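Local coordinates for protein Tni2 (PDB 6B12) that probably acts as an immunity protein that neutralises its partner toxin Tne2 in Pseudomonas fluorescens Pf-5, at residues L97-Q102 with F126-D131; I57-R62 with I139-G144. All coordinates share one frame; numbering follows the deposited sequence.

Interaction 1 of 2, residues L97-Q102 with F126-D131; sequences LLINGQ and FSRQRD
A methyl group centred almost perfectly on an aromatic face sets this contact apart: Leu97 CD1 stands 3.5 Å from the centroid of the Phe126 ring, only 4° off the ring normal, a CH-pi arrangement. Leu97 and Phe126 reach toward each other from their two strands, and CG of Phe126, anti to the backbone N (chi1 172°), turns the ring toward Leu97. Ile99 adds its CD1, 4.3 Å from Phe126 CE2. Two residues further along each strand, Ile99 CG2 lies 3.6 Å from Arg128 NH1, at the edge of the guanidinium. That group grips Asp131 side-on, with NE reaching OD1 at 2.9 Å in a nearly straight bond and NH2 reaching OD2 at 2.8 Å. Arg130 NH2 lies over the guanidinium of Arg128, while Arg130 NE pairs with Glu104. A water donates to Ile99 O at 2.7 Å and accepts a weak bond from Arg130 NH2. Strands 96-99 and 121-128 flank strand 102-112; their short segments 97-99 and 126-128 diverge by 64°, consistent with a strongly twisted sheet. The two acids probably offset the charges of the two neighbouring arginines, while the two-point grip limits rotation of the Arg128 guanidinium beside apolar Ile99.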
ATOM      1  N   LEU C  97      -5.128 -10.828  13.724  1.00 22.21           N
ATOM      2  CA  LEU C  97      -5.744  -9.703  14.403  1.00 22.15           C
ATOM      3  C   LEU C  97      -7.171 -10.040  14.796  1.00 23.74           C
ATOM      4  O   LEU C  97      -7.889 -10.727  14.058  1.00 20.40           O
ATOM      5  CB  LEU C  97      -5.744  -8.467  13.505  1.00 26.36           C
ATOM      6  CG  LEU C  97      -4.359  -8.073  12.990  1.00 33.42           C
ATOM      7  CD1 LEU C  97      -4.415  -6.824  12.111  1.00 27.27           C
ATOM      8  CD2 LEU C  97      -3.413  -7.906  14.155  1.00 29.06           C
ATOM      9  N   LEU C  98      -7.569  -9.550  15.963  1.00 20.43           N
ATOM     10  CA  LEU C  98      -8.939  -9.687  16.428  1.00 21.40           C
ATOM     11  C   LEU C  98      -9.754  -8.603  15.748  1.00 27.84           C
ATOM     12  O   LEU C  98      -9.555  -7.409  16.011  1.00 27.44           O
ATOM     13  CB  LEU C  98      -9.031  -9.552  17.942  1.00 27.04           C
ATOM     14  CG  LEU C  98      -9.050 -10.762  18.860  1.00 37.86           C
ATOM     15  CD1 LEU C  98      -9.115 -10.276  20.308  1.00 37.21           C
ATOM     16  CD2 LEU C  98     -10.226 -11.656  18.534  1.00 33.02           C
ATOM     17  N   ILE C  99     -10.662  -9.010  14.871  1.00 26.06           N
ATOM     18  CA  ILE C  99     -11.521  -8.086  14.146  1.00 26.33           C
ATOM     19  C   ILE C  99     -12.948  -8.574  14.329  1.00 29.28           C
ATOM     20  O   ILE C  99     -13.280  -9.697  13.926  1.00 33.03           O
ATOM     21  CB  ILE C  99     -11.143  -7.995  12.657  1.00 24.66           C
ATOM     22  CG1 ILE C  99      -9.720  -7.463  12.489  1.00 25.59           C
ATOM     23  CG2 ILE C  99     -12.147  -7.138  11.881  1.00 31.47           C
ATOM     24  CD1 ILE C  99      -9.169  -7.656  11.090  1.00 29.72           C
ATOM     25  N   ASN C 100     -13.772  -7.760  14.987  1.00 30.73           N
ATOM     26  CA  ASN C 100     -15.160  -8.112  15.261  1.00 35.84           C
ATOM     27  C   ASN C 100     -15.264  -9.464  15.968  1.00 38.35           C
ATOM     28  O   ASN C 100     -16.088 -10.318  15.617  1.00 36.72           O
ATOM     29  CB  ASN C 100     -15.978  -8.094  13.968  1.00 36.95           C
ATOM     30  CG  ASN C 100     -17.462  -8.171  14.218  1.00 45.39           C
ATOM     31  OD1 ASN C 100     -17.954  -7.732  15.257  1.00 46.43           O
ATOM     32  ND2 ASN C 100     -18.190  -8.751  13.267  1.00 50.83           N
ATOM     33  N   GLY C 101     -14.407  -9.675  16.968  1.00 31.36           N
ATOM     34  CA  GLY C 101     -14.476 -10.877  17.785  1.00 26.25           C
ATOM     35  C   GLY C 101     -13.896 -12.128  17.153  1.00 27.16           C
ATOM     36  O   GLY C 101     -13.931 -13.199  17.778  1.00 29.46           O
ATOM     37  N   GLN C 102     -13.393 -12.044  15.932  1.00 27.61           N
ATOM     38  CA  GLN C 102     -12.853 -13.196  15.230  1.00 26.13           C
ATOM     39  C   GLN C 102     -11.352 -13.019  15.059  1.00 22.78           C
ATOM     40  O   GLN C 102     -10.888 -11.926  14.742  1.00 22.54           O
ATOM     41  CB  GLN C 102     -13.519 -13.354  13.862  1.00 31.93           C
ATOM     42  CG  GLN C 102     -15.032 -13.474  13.928  1.00 35.99           C
ATOM     43  CD  GLN C 102     -15.475 -14.745  14.616  1.00 46.06           C
ATOM     44  OE1 GLN C 102     -15.110 -15.848  14.205  1.00 49.22           O
ATOM     45  NE2 GLN C 102     -16.256 -14.601  15.677  1.00 51.53           N
ATOM     46  N   PHE C 126      -3.168  -3.698   6.100  1.00 18.67           N
ATOM     47  CA  PHE C 126      -3.273  -5.129   6.365  1.00 16.46           C
ATOM     48  C   PHE C 126      -4.374  -5.699   5.481  1.00 15.35           C
ATOM     49  O   PHE C 126      -5.485  -5.161   5.460  1.00 17.05           O
ATOM     50  CB  PHE C 126      -3.602  -5.320   7.854  1.00 16.35           C
ATOM     51  CG  PHE C 126      -3.946  -6.734   8.287  1.00 17.05           C
ATOM     52  CD1 PHE C 126      -2.961  -7.590   8.752  1.00 22.53           C
ATOM     53  CD2 PHE C 126      -5.271  -7.153   8.352  1.00 19.32           C
ATOM     54  CE1 PHE C 126      -3.292  -8.860   9.213  1.00 18.89           C
ATOM     55  CE2 PHE C 126      -5.608  -8.418   8.815  1.00 23.20           C
ATOM     56  CZ  PHE C 126      -4.630  -9.275   9.238  1.00 20.03           C
ATOM     57  N   SER C 127      -4.048  -6.750   4.715  1.00 16.63           N
ATOM     58  CA  SER C 127      -5.016  -7.426   3.859  1.00 17.41           C
ATOM     59  C   SER C 127      -5.507  -8.674   4.581  1.00 19.26           C
ATOM     60  O   SER C 127      -4.735  -9.622   4.775  1.00 18.33           O
ATOM     61  CB  SER C 127      -4.384  -7.782   2.511  1.00 26.06           C
ATOM     62  OG  SER C 127      -5.372  -8.323   1.637  1.00 32.42           O
ATOM     63  N   ARG C 128      -6.789  -8.680   4.959  1.00 17.36           N
ATOM     64  CA  ARG C 128      -7.360  -9.811   5.681  1.00 18.27           C
ATOM     65  C   ARG C 128      -7.433 -11.024   4.756  1.00 23.81           C
ATOM     66  O   ARG C 128      -7.920 -10.926   3.638  1.00 23.26           O
ATOM     67  CB  ARG C 128      -8.753  -9.447   6.199  1.00 25.02           C
ATOM     68  CG  ARG C 128      -9.460 -10.562   6.946  1.00 23.35           C
ATOM     69  CD  ARG C 128     -10.614 -10.007   7.760  1.00 22.06           C
ATOM     70  NE  ARG C 128     -11.717  -9.507   6.934  1.00 25.21           N
ATOM     71  CZ  ARG C 128     -12.788  -8.882   7.422  1.00 27.00           C
ATOM     72  NH1 ARG C 128     -12.898  -8.665   8.738  1.00 23.75           N
ATOM     73  NH2 ARG C 128     -13.725  -8.446   6.597  1.00 28.19           N
ATOM     74  N   GLN C 129      -6.923 -12.163   5.214  1.00 20.28           N
ATOM     75  CA  GLN C 129      -6.717 -13.284   4.302  1.00 22.77           C
ATOM     76  C   GLN C 129      -8.028 -13.795   3.719  1.00 29.69           C
ATOM     77  O   GLN C 129      -8.090 -14.152   2.536  1.00 33.07           O
ATOM     78  CB  GLN C 129      -5.972 -14.400   5.031  1.00 26.08           C
ATOM     79  CG  GLN C 129      -5.792 -15.674   4.236  1.00 36.75           C
ATOM     80  CD  GLN C 129      -5.574 -16.873   5.144  1.00 49.24           C
ATOM     81  OE1 GLN C 129      -4.525 -17.003   5.776  1.00 49.70           O
ATOM     82  NE2 GLN C 129      -6.576 -17.742   5.233  1.00 54.46           N
ATOM     83  N   ARG C 130      -9.100 -13.803   4.512  1.00 24.56           N
ATOM     84  CA  ARG C 130     -10.276 -14.547   4.075  1.00 32.88           C
ATOM     85  C   ARG C 130     -11.035 -13.832   2.961  1.00 35.09           C
ATOM     86  O   ARG C 130     -11.684 -14.492   2.140  1.00 36.40           O
ATOM     87  CB  ARG C 130     -11.191 -14.842   5.265  1.00 37.10           C
ATOM     88  CG  ARG C 130     -12.176 -13.765   5.625  1.00 36.84           C
ATOM     89  CD  ARG C 130     -13.123 -14.271   6.716  1.00 40.93           C
ATOM     90  NE  ARG C 130     -13.482 -13.202   7.643  1.00 33.14           N
ATOM     91  CZ  ARG C 130     -14.449 -12.330   7.413  1.00 31.61           C
ATOM     92  NH1 ARG C 130     -15.158 -12.418   6.298  1.00 34.27           N
ATOM     93  NH2 ARG C 130     -14.718 -11.381   8.301  1.00 33.08           N
ATOM     94  N   ASP C 131     -10.950 -12.500   2.891  1.00 27.07           N
ATOM     95  CA  ASP C 131     -11.700 -11.765   1.883  1.00 27.41           C
ATOM     96  C   ASP C 131     -10.919 -10.619   1.254  1.00 26.66           C
ATOM     97  O   ASP C 131     -11.499  -9.875   0.452  1.00 28.11           O
ATOM     98  CB  ASP C 131     -13.013 -11.216   2.469  1.00 30.76           C
ATOM     99  CG  ASP C 131     -12.796 -10.228   3.614  1.00 31.65           C
ATOM    100  OD1 ASP C 131     -11.639 -10.004   4.050  1.00 26.48           O
ATOM    101  OD2 ASP C 131     -13.803  -9.656   4.071  1.00 31.85           O
TER
HETATM  102  O   HOH W   1     -13.635 -10.481  11.329  1.00 29.29           O

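Interaction 2 of 2, residues I57-R62 with I139-G144; sequences IVVPDR and IDASTG
Asp140 OD1, next door to the contact residue Ala141, is gripped by Ser142 twice: its OG donates to OD1 at 2.6 Å, and its backbone N at 3.0 Å. Both donors reach the oxygen from the same face of the carboxylate, the hydroxyl on the syn side and the N-H from above the plane, 51° out of it. The N-H bond closes an Asx turn, and Ser120 OG adds a further hydrogen bond to OD1. The backbone is held as well, because Asp140 O accepts from Gly144 N at 2.8 Å and from Thr143 N at 3.2 Å. The turn, tied by these bonds, directs the CB of Ala141 toward Val59. That CB meets both branches of Val59, with CG1 at 3.8 Å and CG2 at 4.0 Å. Since CG1 is anti to the backbone N and CG2 anti to the carbonyl carbon, both methyls face the alanine methyl side by side. Val59 itself begins a type I turn, closed by Arg62 N donating to Val59 O at 2.8 Å. Within that turn Asp61 brings OD2 to 4.3 Å from Ala141 CB, although its polar bonds go to His64 ND1 and Gln63 N. The contact thus joins the 59-62 turn at the end of the 54-58 region to the turn after strand 134-140, two strands that belong to different sheets; Phe122 of strand 121-128 and His64 of strand 64-70 both touch Val59 and Ala141, and Val82 of strand 78-84 also packs on the alanine.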
ATOM      1  N   ILE C  57      10.550   1.813   6.276  1.00 13.55           N
ATOM      2  CA  ILE C  57      10.332   3.222   6.584  1.00 12.77           C
ATOM      3  C   ILE C  57      11.029   3.535   7.897  1.00 14.85           C
ATOM      4  O   ILE C  57      11.265   2.656   8.731  1.00 14.15           O
ATOM      5  CB  ILE C  57       8.835   3.614   6.682  1.00 14.84           C
ATOM      6  CG1 ILE C  57       8.127   2.745   7.727  1.00 16.46           C
ATOM      7  CG2 ILE C  57       8.153   3.511   5.302  1.00 20.27           C
ATOM      8  CD1 ILE C  57       6.838   3.356   8.264  1.00 27.22           C
ATOM      9  N   VAL C  58      11.398   4.787   8.063  1.00 12.51           N
ATOM     10  CA  VAL C  58      11.839   5.264   9.367  1.00 12.90           C
ATOM     11  C   VAL C  58      10.607   5.775  10.107  1.00 12.00           C
ATOM     12  O   VAL C  58       9.879   6.629   9.597  1.00 15.80           O
ATOM     13  CB  VAL C  58      12.905   6.359   9.228  1.00 14.95           C
ATOM     14  CG1 VAL C  58      13.238   6.937  10.596  1.00 16.16           C
ATOM     15  CG2 VAL C  58      14.182   5.790   8.537  1.00 15.89           C
ATOM     16  N   VAL C  59      10.346   5.218  11.284  1.00 14.44           N
ATOM     17  CA  VAL C  59       9.221   5.692  12.099  1.00 14.70           C
ATOM     18  C   VAL C  59       9.482   7.148  12.465  1.00 14.97           C
ATOM     19  O   VAL C  59      10.654   7.537  12.629  1.00 15.46           O
ATOM     20  CB  VAL C  59       9.083   4.802  13.346  1.00 16.06           C
ATOM     21  CG1 VAL C  59       7.924   5.240  14.253  1.00 15.05           C
ATOM     22  CG2 VAL C  59       8.922   3.311  12.911  1.00 12.54           C
ATOM     23  N   PRO C  60       8.470   8.022  12.543  1.00 19.19           N
ATOM     24  CA  PRO C  60       8.775   9.451  12.725  1.00 17.62           C
ATOM     25  C   PRO C  60       9.485   9.787  14.031  1.00 18.14           C
ATOM     26  O   PRO C  60      10.045  10.891  14.119  1.00 18.72           O
ATOM     27  CB  PRO C  60       7.398  10.121  12.624  1.00 17.06           C
ATOM     28  CG  PRO C  60       6.637   9.175  11.699  1.00 19.07           C
ATOM     29  CD  PRO C  60       7.062   7.817  12.185  1.00 16.55           C
ATOM     30  N   ASP C  61       9.580   8.858  14.988  1.00 16.68           N
ATOM     31  CA  ASP C  61      10.391   9.109  16.174  1.00 19.30           C
ATOM     32  C   ASP C  61      11.894   9.037  15.887  1.00 18.36           C
ATOM     33  O   ASP C  61      12.684   9.337  16.782  1.00 17.47           O
ATOM     34  CB  ASP C  61       9.995   8.148  17.320  1.00 14.91           C
ATOM     35  CG  ASP C  61      10.273   6.673  17.018  1.00 15.32           C
ATOM     36  OD1 ASP C  61      10.994   6.351  16.058  1.00 15.71           O
ATOM     37  OD2 ASP C  61       9.744   5.826  17.763  1.00 17.51           O
ATOM     38  N   ARG C  62      12.273   8.667  14.658  1.00 14.51           N
ATOM     39  CA  ARG C  62      13.668   8.575  14.208  1.00 15.05           C
ATOM     40  C   ARG C  62      14.499   7.648  15.080  1.00 18.05           C
ATOM     41  O   ARG C  62      15.725   7.793  15.166  1.00 16.17           O
ATOM     42  CB  ARG C  62      14.342   9.946  14.120  1.00 15.58           C
ATOM     43  CG  ARG C  62      13.568  10.980  13.349  1.00 22.51           C
ATOM     44  CD  ARG C  62      13.364  10.593  11.931  1.00 30.39           C
ATOM     45  NE  ARG C  62      14.628  10.431  11.206  1.00 33.05           N
ATOM     46  CZ  ARG C  62      14.689  10.135   9.912  1.00 30.26           C
ATOM     47  NH1 ARG C  62      13.560   9.995   9.223  1.00 26.84           N
ATOM     48  NH2 ARG C  62      15.868   9.971   9.310  1.00 24.47           N
ATOM     49  N   ILE C 139       0.446   1.309  14.772  1.00 15.37           N
ATOM     50  CA  ILE C 139       1.353   0.546  15.620  1.00 15.02           C
ATOM     51  C   ILE C 139       2.274   1.527  16.348  1.00 14.74           C
ATOM     52  O   ILE C 139       2.809   2.439  15.724  1.00 15.47           O
ATOM     53  CB  ILE C 139       2.172  -0.453  14.776  1.00 15.71           C
ATOM     54  CG1 ILE C 139       1.215  -1.467  14.111  1.00 16.15           C
ATOM     55  CG2 ILE C 139       3.228  -1.184  15.628  1.00 18.60           C
ATOM     56  CD1 ILE C 139       1.743  -2.040  12.797  1.00 17.28           C
ATOM     57  N   ASP C 140       2.430   1.345  17.657  1.00 14.21           N
ATOM     58  CA  ASP C 140       3.338   2.165  18.466  1.00 17.21           C
ATOM     59  C   ASP C 140       4.709   1.506  18.441  1.00 15.61           C
ATOM     60  O   ASP C 140       4.932   0.485  19.105  1.00 17.74           O
ATOM     61  CB  ASP C 140       2.810   2.274  19.893  1.00 14.55           C
ATOM     62  CG  ASP C 140       3.674   3.157  20.788  1.00 15.50           C
ATOM     63  OD1 ASP C 140       4.699   3.700  20.320  1.00 15.73           O
ATOM     64  OD2 ASP C 140       3.278   3.290  21.964  1.00 19.38           O
ATOM     65  N   ALA C 141       5.639   2.083  17.682  1.00 14.85           N
ATOM     66  CA  ALA C 141       6.973   1.491  17.615  1.00 15.34           C
ATOM     67  C   ALA C 141       7.710   1.543  18.941  1.00 16.34           C
ATOM     68  O   ALA C 141       8.675   0.794  19.115  1.00 18.83           O
ATOM     69  CB  ALA C 141       7.851   2.188  16.554  1.00 16.22           C
ATOM     70  N   SER C 142       7.344   2.458  19.848  1.00 17.77           N
ATOM     71  CA  SER C 142       8.065   2.532  21.109  1.00 18.45           C
ATOM     72  C   SER C 142       7.744   1.352  22.020  1.00 25.83           C
ATOM     73  O   SER C 142       8.504   1.081  22.957  1.00 22.86           O
ATOM     74  CB  SER C 142       7.770   3.867  21.817  1.00 15.42           C
ATOM     75  OG  SER C 142       6.436   3.897  22.287  1.00 17.50           O
ATOM     76  N   THR C 143       6.654   0.624  21.759  1.00 17.28           N
ATOM     77  CA  THR C 143       6.307  -0.544  22.542  1.00 20.35           C
ATOM     78  C   THR C 143       6.216  -1.792  21.707  1.00 24.13           C
ATOM     79  O   THR C 143       6.224  -2.894  22.271  1.00 25.03           O
ATOM     80  CB  THR C 143       4.963  -0.348  23.242  1.00 21.13           C
ATOM     81  OG1 THR C 143       3.942  -0.186  22.252  1.00 17.90           O
ATOM     82  CG2 THR C 143       5.030   0.893  24.132  1.00 24.04           C
ATOM     83  N   GLY C 144       6.131  -1.653  20.389  1.00 20.27           N
ATOM     84  CA  GLY C 144       5.965  -2.803  19.537  1.00 19.11           C
ATOM     85  C   GLY C 144       4.554  -3.331  19.505  1.00 21.48           C
ATOM     86  O   GLY C 144       4.342  -4.444  19.001  1.00 28.53           O
TER

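Interactions 1 and 2 illustrate how one sheet can be fixed both internally and to its neighbour. Their centres lie 23 Å apart and they do not touch, the nearest atoms being about 8 Å apart. They are linked through the adjacent antiparallel strands 121-128 and 134-140, which follow one another in the chain. Interaction 1 bridges two strands of this five-stranded sheet across an intervening one; interaction 2 ties the same sheet to the four-stranded sheet that starts with strand 54-58. In chain order, 57-62 comes first and 139-144 last, with both segments of interaction 1 between them, so the local closure lies within the longer one of this largely beta protein.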